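Local coordinates for protein basic helix-loop-helix, putative, expressed (Oryza sativa subsp. japonica, PDB 5LW0) that binds ADP-ribose through its macrodomain and probably acts as a reader of ADP-ribosylation linked to DNA interstrand crosslink repair, at residues P41-A46 against A126-W131. Residues are numbered along the deposited sequence; the frame is centred on the assembly and turned at random.
Sequences PSISTA and ANAANW. With AR6 ([(2R,3S,4R,5R)-5-(6-aminopurin-9-yl)-3,4-dihydroxy-oxolan-2-yl]methyl [hydroxy-[[(2R,3S,4R,5S)-3,4,5-trihydroxyoxolan-2-yl]methoxy]phosphoryl] hydrogen phosphate), chain C.
With CG1 beside its backbone N and anti to the carbonyl carbon (chi1 -56°), Ile-43 carries CD1 toward Ala-128, 3.8 Å from that residue's CB. Pro-41 makes the second apolar touch: its CD lies 3.9 Å from Ala-126 CB and packs on Ala-126 O, a buried carbonyl oxygen with no hydrogen-bond partner in the model. No hydrogen bond joins the two segments here; the loop after strand 37-40 rests on the end of strand 124-128 by van der Waals contact, and Val-191 of strand 187-192, adjacent to 124-128 in the sheet, also meets Ile-43.

Bound ADP-ribose spans the two segments, hydrogen-bonded to both. The type II turn from Ser-42 to Thr-45 presents Ser-44 N to O2B at 2.7 Å, rather bent at 135°, and just after the turn Ala-46 N binds O1B at 3.0 Å. Ala-128 CB packs against the diphosphate, 3.4 Å from the bridging O3A. Farther along, Asn-130 ND2 reaches the distal ribose O2D at 3.1 Å, nearly straight at 175°, and also bonds Lys-134 O. Inside the turn, Ser-42 OG and Thr-45 OG1 share a hydrogen bond of 2.7 Å.

Such use of loops at the strand ends is characteristic of the macrodomain fold. Since main-chain amides bind two oxygens of the PB phosphate, its negative charge is probably offset in part by N-H dipoles, while apolar side chains join the loop to the end of strand 124-128.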
# COMPACT_ATOMS: atom_id res chain seq x y z
N PRO A 41 -0.03 3.12 -1.14
CA PRO A 41 0.94 4.20 -1.09
C PRO A 41 2.36 3.67 -1.23
O PRO A 41 2.59 2.44 -1.15
CB PRO A 41 0.74 4.71 0.32
CG PRO A 41 0.52 3.48 1.10
CD PRO A 41 -0.23 2.52 0.17
N SER A 42 3.32 4.58 -1.37
CA SER A 42 4.71 4.20 -1.47
C SER A 42 5.23 3.80 -0.08
O SER A 42 5.45 4.63 0.79
CB SER A 42 5.50 5.32 -2.02
OG SER A 42 6.90 5.02 -2.06
N ILE A 43 5.40 2.54 0.12
CA ILE A 43 5.88 2.03 1.40
C ILE A 43 7.31 2.43 1.70
O ILE A 43 8.16 2.41 0.82
CB ILE A 43 5.83 0.47 1.38
CG1 ILE A 43 4.42 -0.05 1.03
CG2 ILE A 43 6.33 -0.12 2.69
CD1 ILE A 43 3.31 0.45 1.95
N SER A 44 7.51 2.92 2.93
CA SER A 44 8.87 3.20 3.51
C SER A 44 9.48 4.54 3.07
O SER A 44 10.52 4.89 3.56
CB SER A 44 9.89 2.06 3.22
OG SER A 44 9.57 0.89 3.94
N THR A 45 8.84 5.29 2.16
CA THR A 45 9.53 6.47 1.62
C THR A 45 9.26 7.80 2.30
O THR A 45 9.72 8.80 1.81
CB THR A 45 9.31 6.64 0.12
OG1 THR A 45 7.93 6.71 -0.16
CG2 THR A 45 9.89 5.50 -0.63
N ALA A 46 8.49 7.84 3.37
CA ALA A 46 8.35 9.14 4.09
C ALA A 46 8.92 9.00 5.50
O ALA A 46 10.11 9.13 5.65
CB ALA A 46 6.93 9.63 4.10
N ALA A 126 -3.97 -0.45 0.80
CA ALA A 126 -2.81 -0.82 1.65
C ALA A 126 -2.44 0.29 2.61
O ALA A 126 -2.58 1.48 2.29
CB ALA A 126 -1.63 -1.11 0.77
N ASN A 127 -1.94 -0.11 3.76
CA ASN A 127 -1.47 0.79 4.78
C ASN A 127 0.01 0.59 5.06
O ASN A 127 0.49 -0.52 5.10
CB ASN A 127 -2.27 0.53 6.02
CG ASN A 127 -1.83 1.39 7.18
OD1 ASN A 127 -1.47 2.55 6.98
ND2 ASN A 127 -1.87 0.82 8.39
N ALA A 128 0.77 1.69 5.20
CA ALA A 128 2.12 1.59 5.61
C ALA A 128 2.14 1.60 7.14
O ALA A 128 2.13 2.63 7.78
CB ALA A 128 2.95 2.72 5.03
N ALA A 129 2.18 0.41 7.68
CA ALA A 129 1.92 0.19 9.09
C ALA A 129 3.16 0.35 9.90
O ALA A 129 4.28 0.42 9.38
CB ALA A 129 1.34 -1.23 9.26
N ASN A 130 3.00 0.31 11.24
CA ASN A 130 4.13 0.05 12.15
C ASN A 130 4.07 -1.39 12.71
O ASN A 130 3.07 -2.08 12.56
CB ASN A 130 4.15 1.10 13.28
CG ASN A 130 2.88 1.10 14.08
OD1 ASN A 130 2.57 0.12 14.75
ND2 ASN A 130 2.09 2.17 13.95
N TRP A 131 5.15 -1.83 13.32
CA TRP A 131 5.29 -3.26 13.61
C TRP A 131 4.29 -3.75 14.64
O TRP A 131 3.99 -4.92 14.70
CB TRP A 131 6.73 -3.62 13.99
CG TRP A 131 7.19 -3.21 15.39
CD1 TRP A 131 7.88 -2.10 15.73
CD2 TRP A 131 7.11 -4.01 16.60
NE1 TRP A 131 8.22 -2.15 17.08
CE2 TRP A 131 7.78 -3.32 17.61
CE3 TRP A 131 6.59 -5.28 16.88
CZ2 TRP A 131 7.84 -3.80 18.92
CZ3 TRP A 131 6.65 -5.75 18.18
CH2 TRP A 131 7.25 -4.99 19.19
N1 AR6 C . -3.10 9.25 1.09
C2 AR6 C . -2.17 8.83 0.22
N3 AR6 C . -0.87 8.82 0.46
C4 AR6 C . -0.39 9.25 1.67
C5 AR6 C . -1.30 9.69 2.69
C6 AR6 C . -2.73 9.67 2.35
N6 AR6 C . -3.66 10.03 3.20
N7 AR6 C . -0.52 10.06 3.81
C8 AR6 C . 0.77 9.80 3.48
N9 AR6 C . 0.85 9.30 2.19
PA AR6 C . 4.37 6.93 5.49
PB AR6 C . 6.46 4.82 5.80
C1' AR6 C . 2.01 8.79 1.49
O1A AR6 C . 5.32 7.89 6.25
O1B AR6 C . 7.56 5.70 5.26
C1D AR6 C . 3.54 5.52 9.88
O1D AR6 C . 2.93 6.54 10.64
C2' AR6 C . 3.35 9.50 1.71
O2' AR6 C . 3.44 10.77 1.00
O2A AR6 C . 2.94 6.86 5.87
O2B AR6 C . 6.38 3.38 5.39
C2D AR6 C . 3.57 4.21 10.72
O2D AR6 C . 3.11 4.45 12.11
C3' AR6 C . 4.31 8.43 1.26
O3' AR6 C . 4.52 8.45 -0.17
O3A AR6 C . 4.98 5.42 5.53
C3D AR6 C . 4.99 3.73 10.67
O3D AR6 C . 5.55 3.99 11.98
C4' AR6 C . 3.61 7.12 1.66
O4' AR6 C . 2.28 7.45 1.99
C4D AR6 C . 5.67 4.61 9.59
O4D AR6 C . 4.91 5.83 9.45
C5' AR6 C . 4.24 6.42 2.84
O5' AR6 C . 4.53 7.34 3.91
C5D AR6 C . 5.71 4.00 8.19
O5D AR6 C . 6.56 4.87 7.41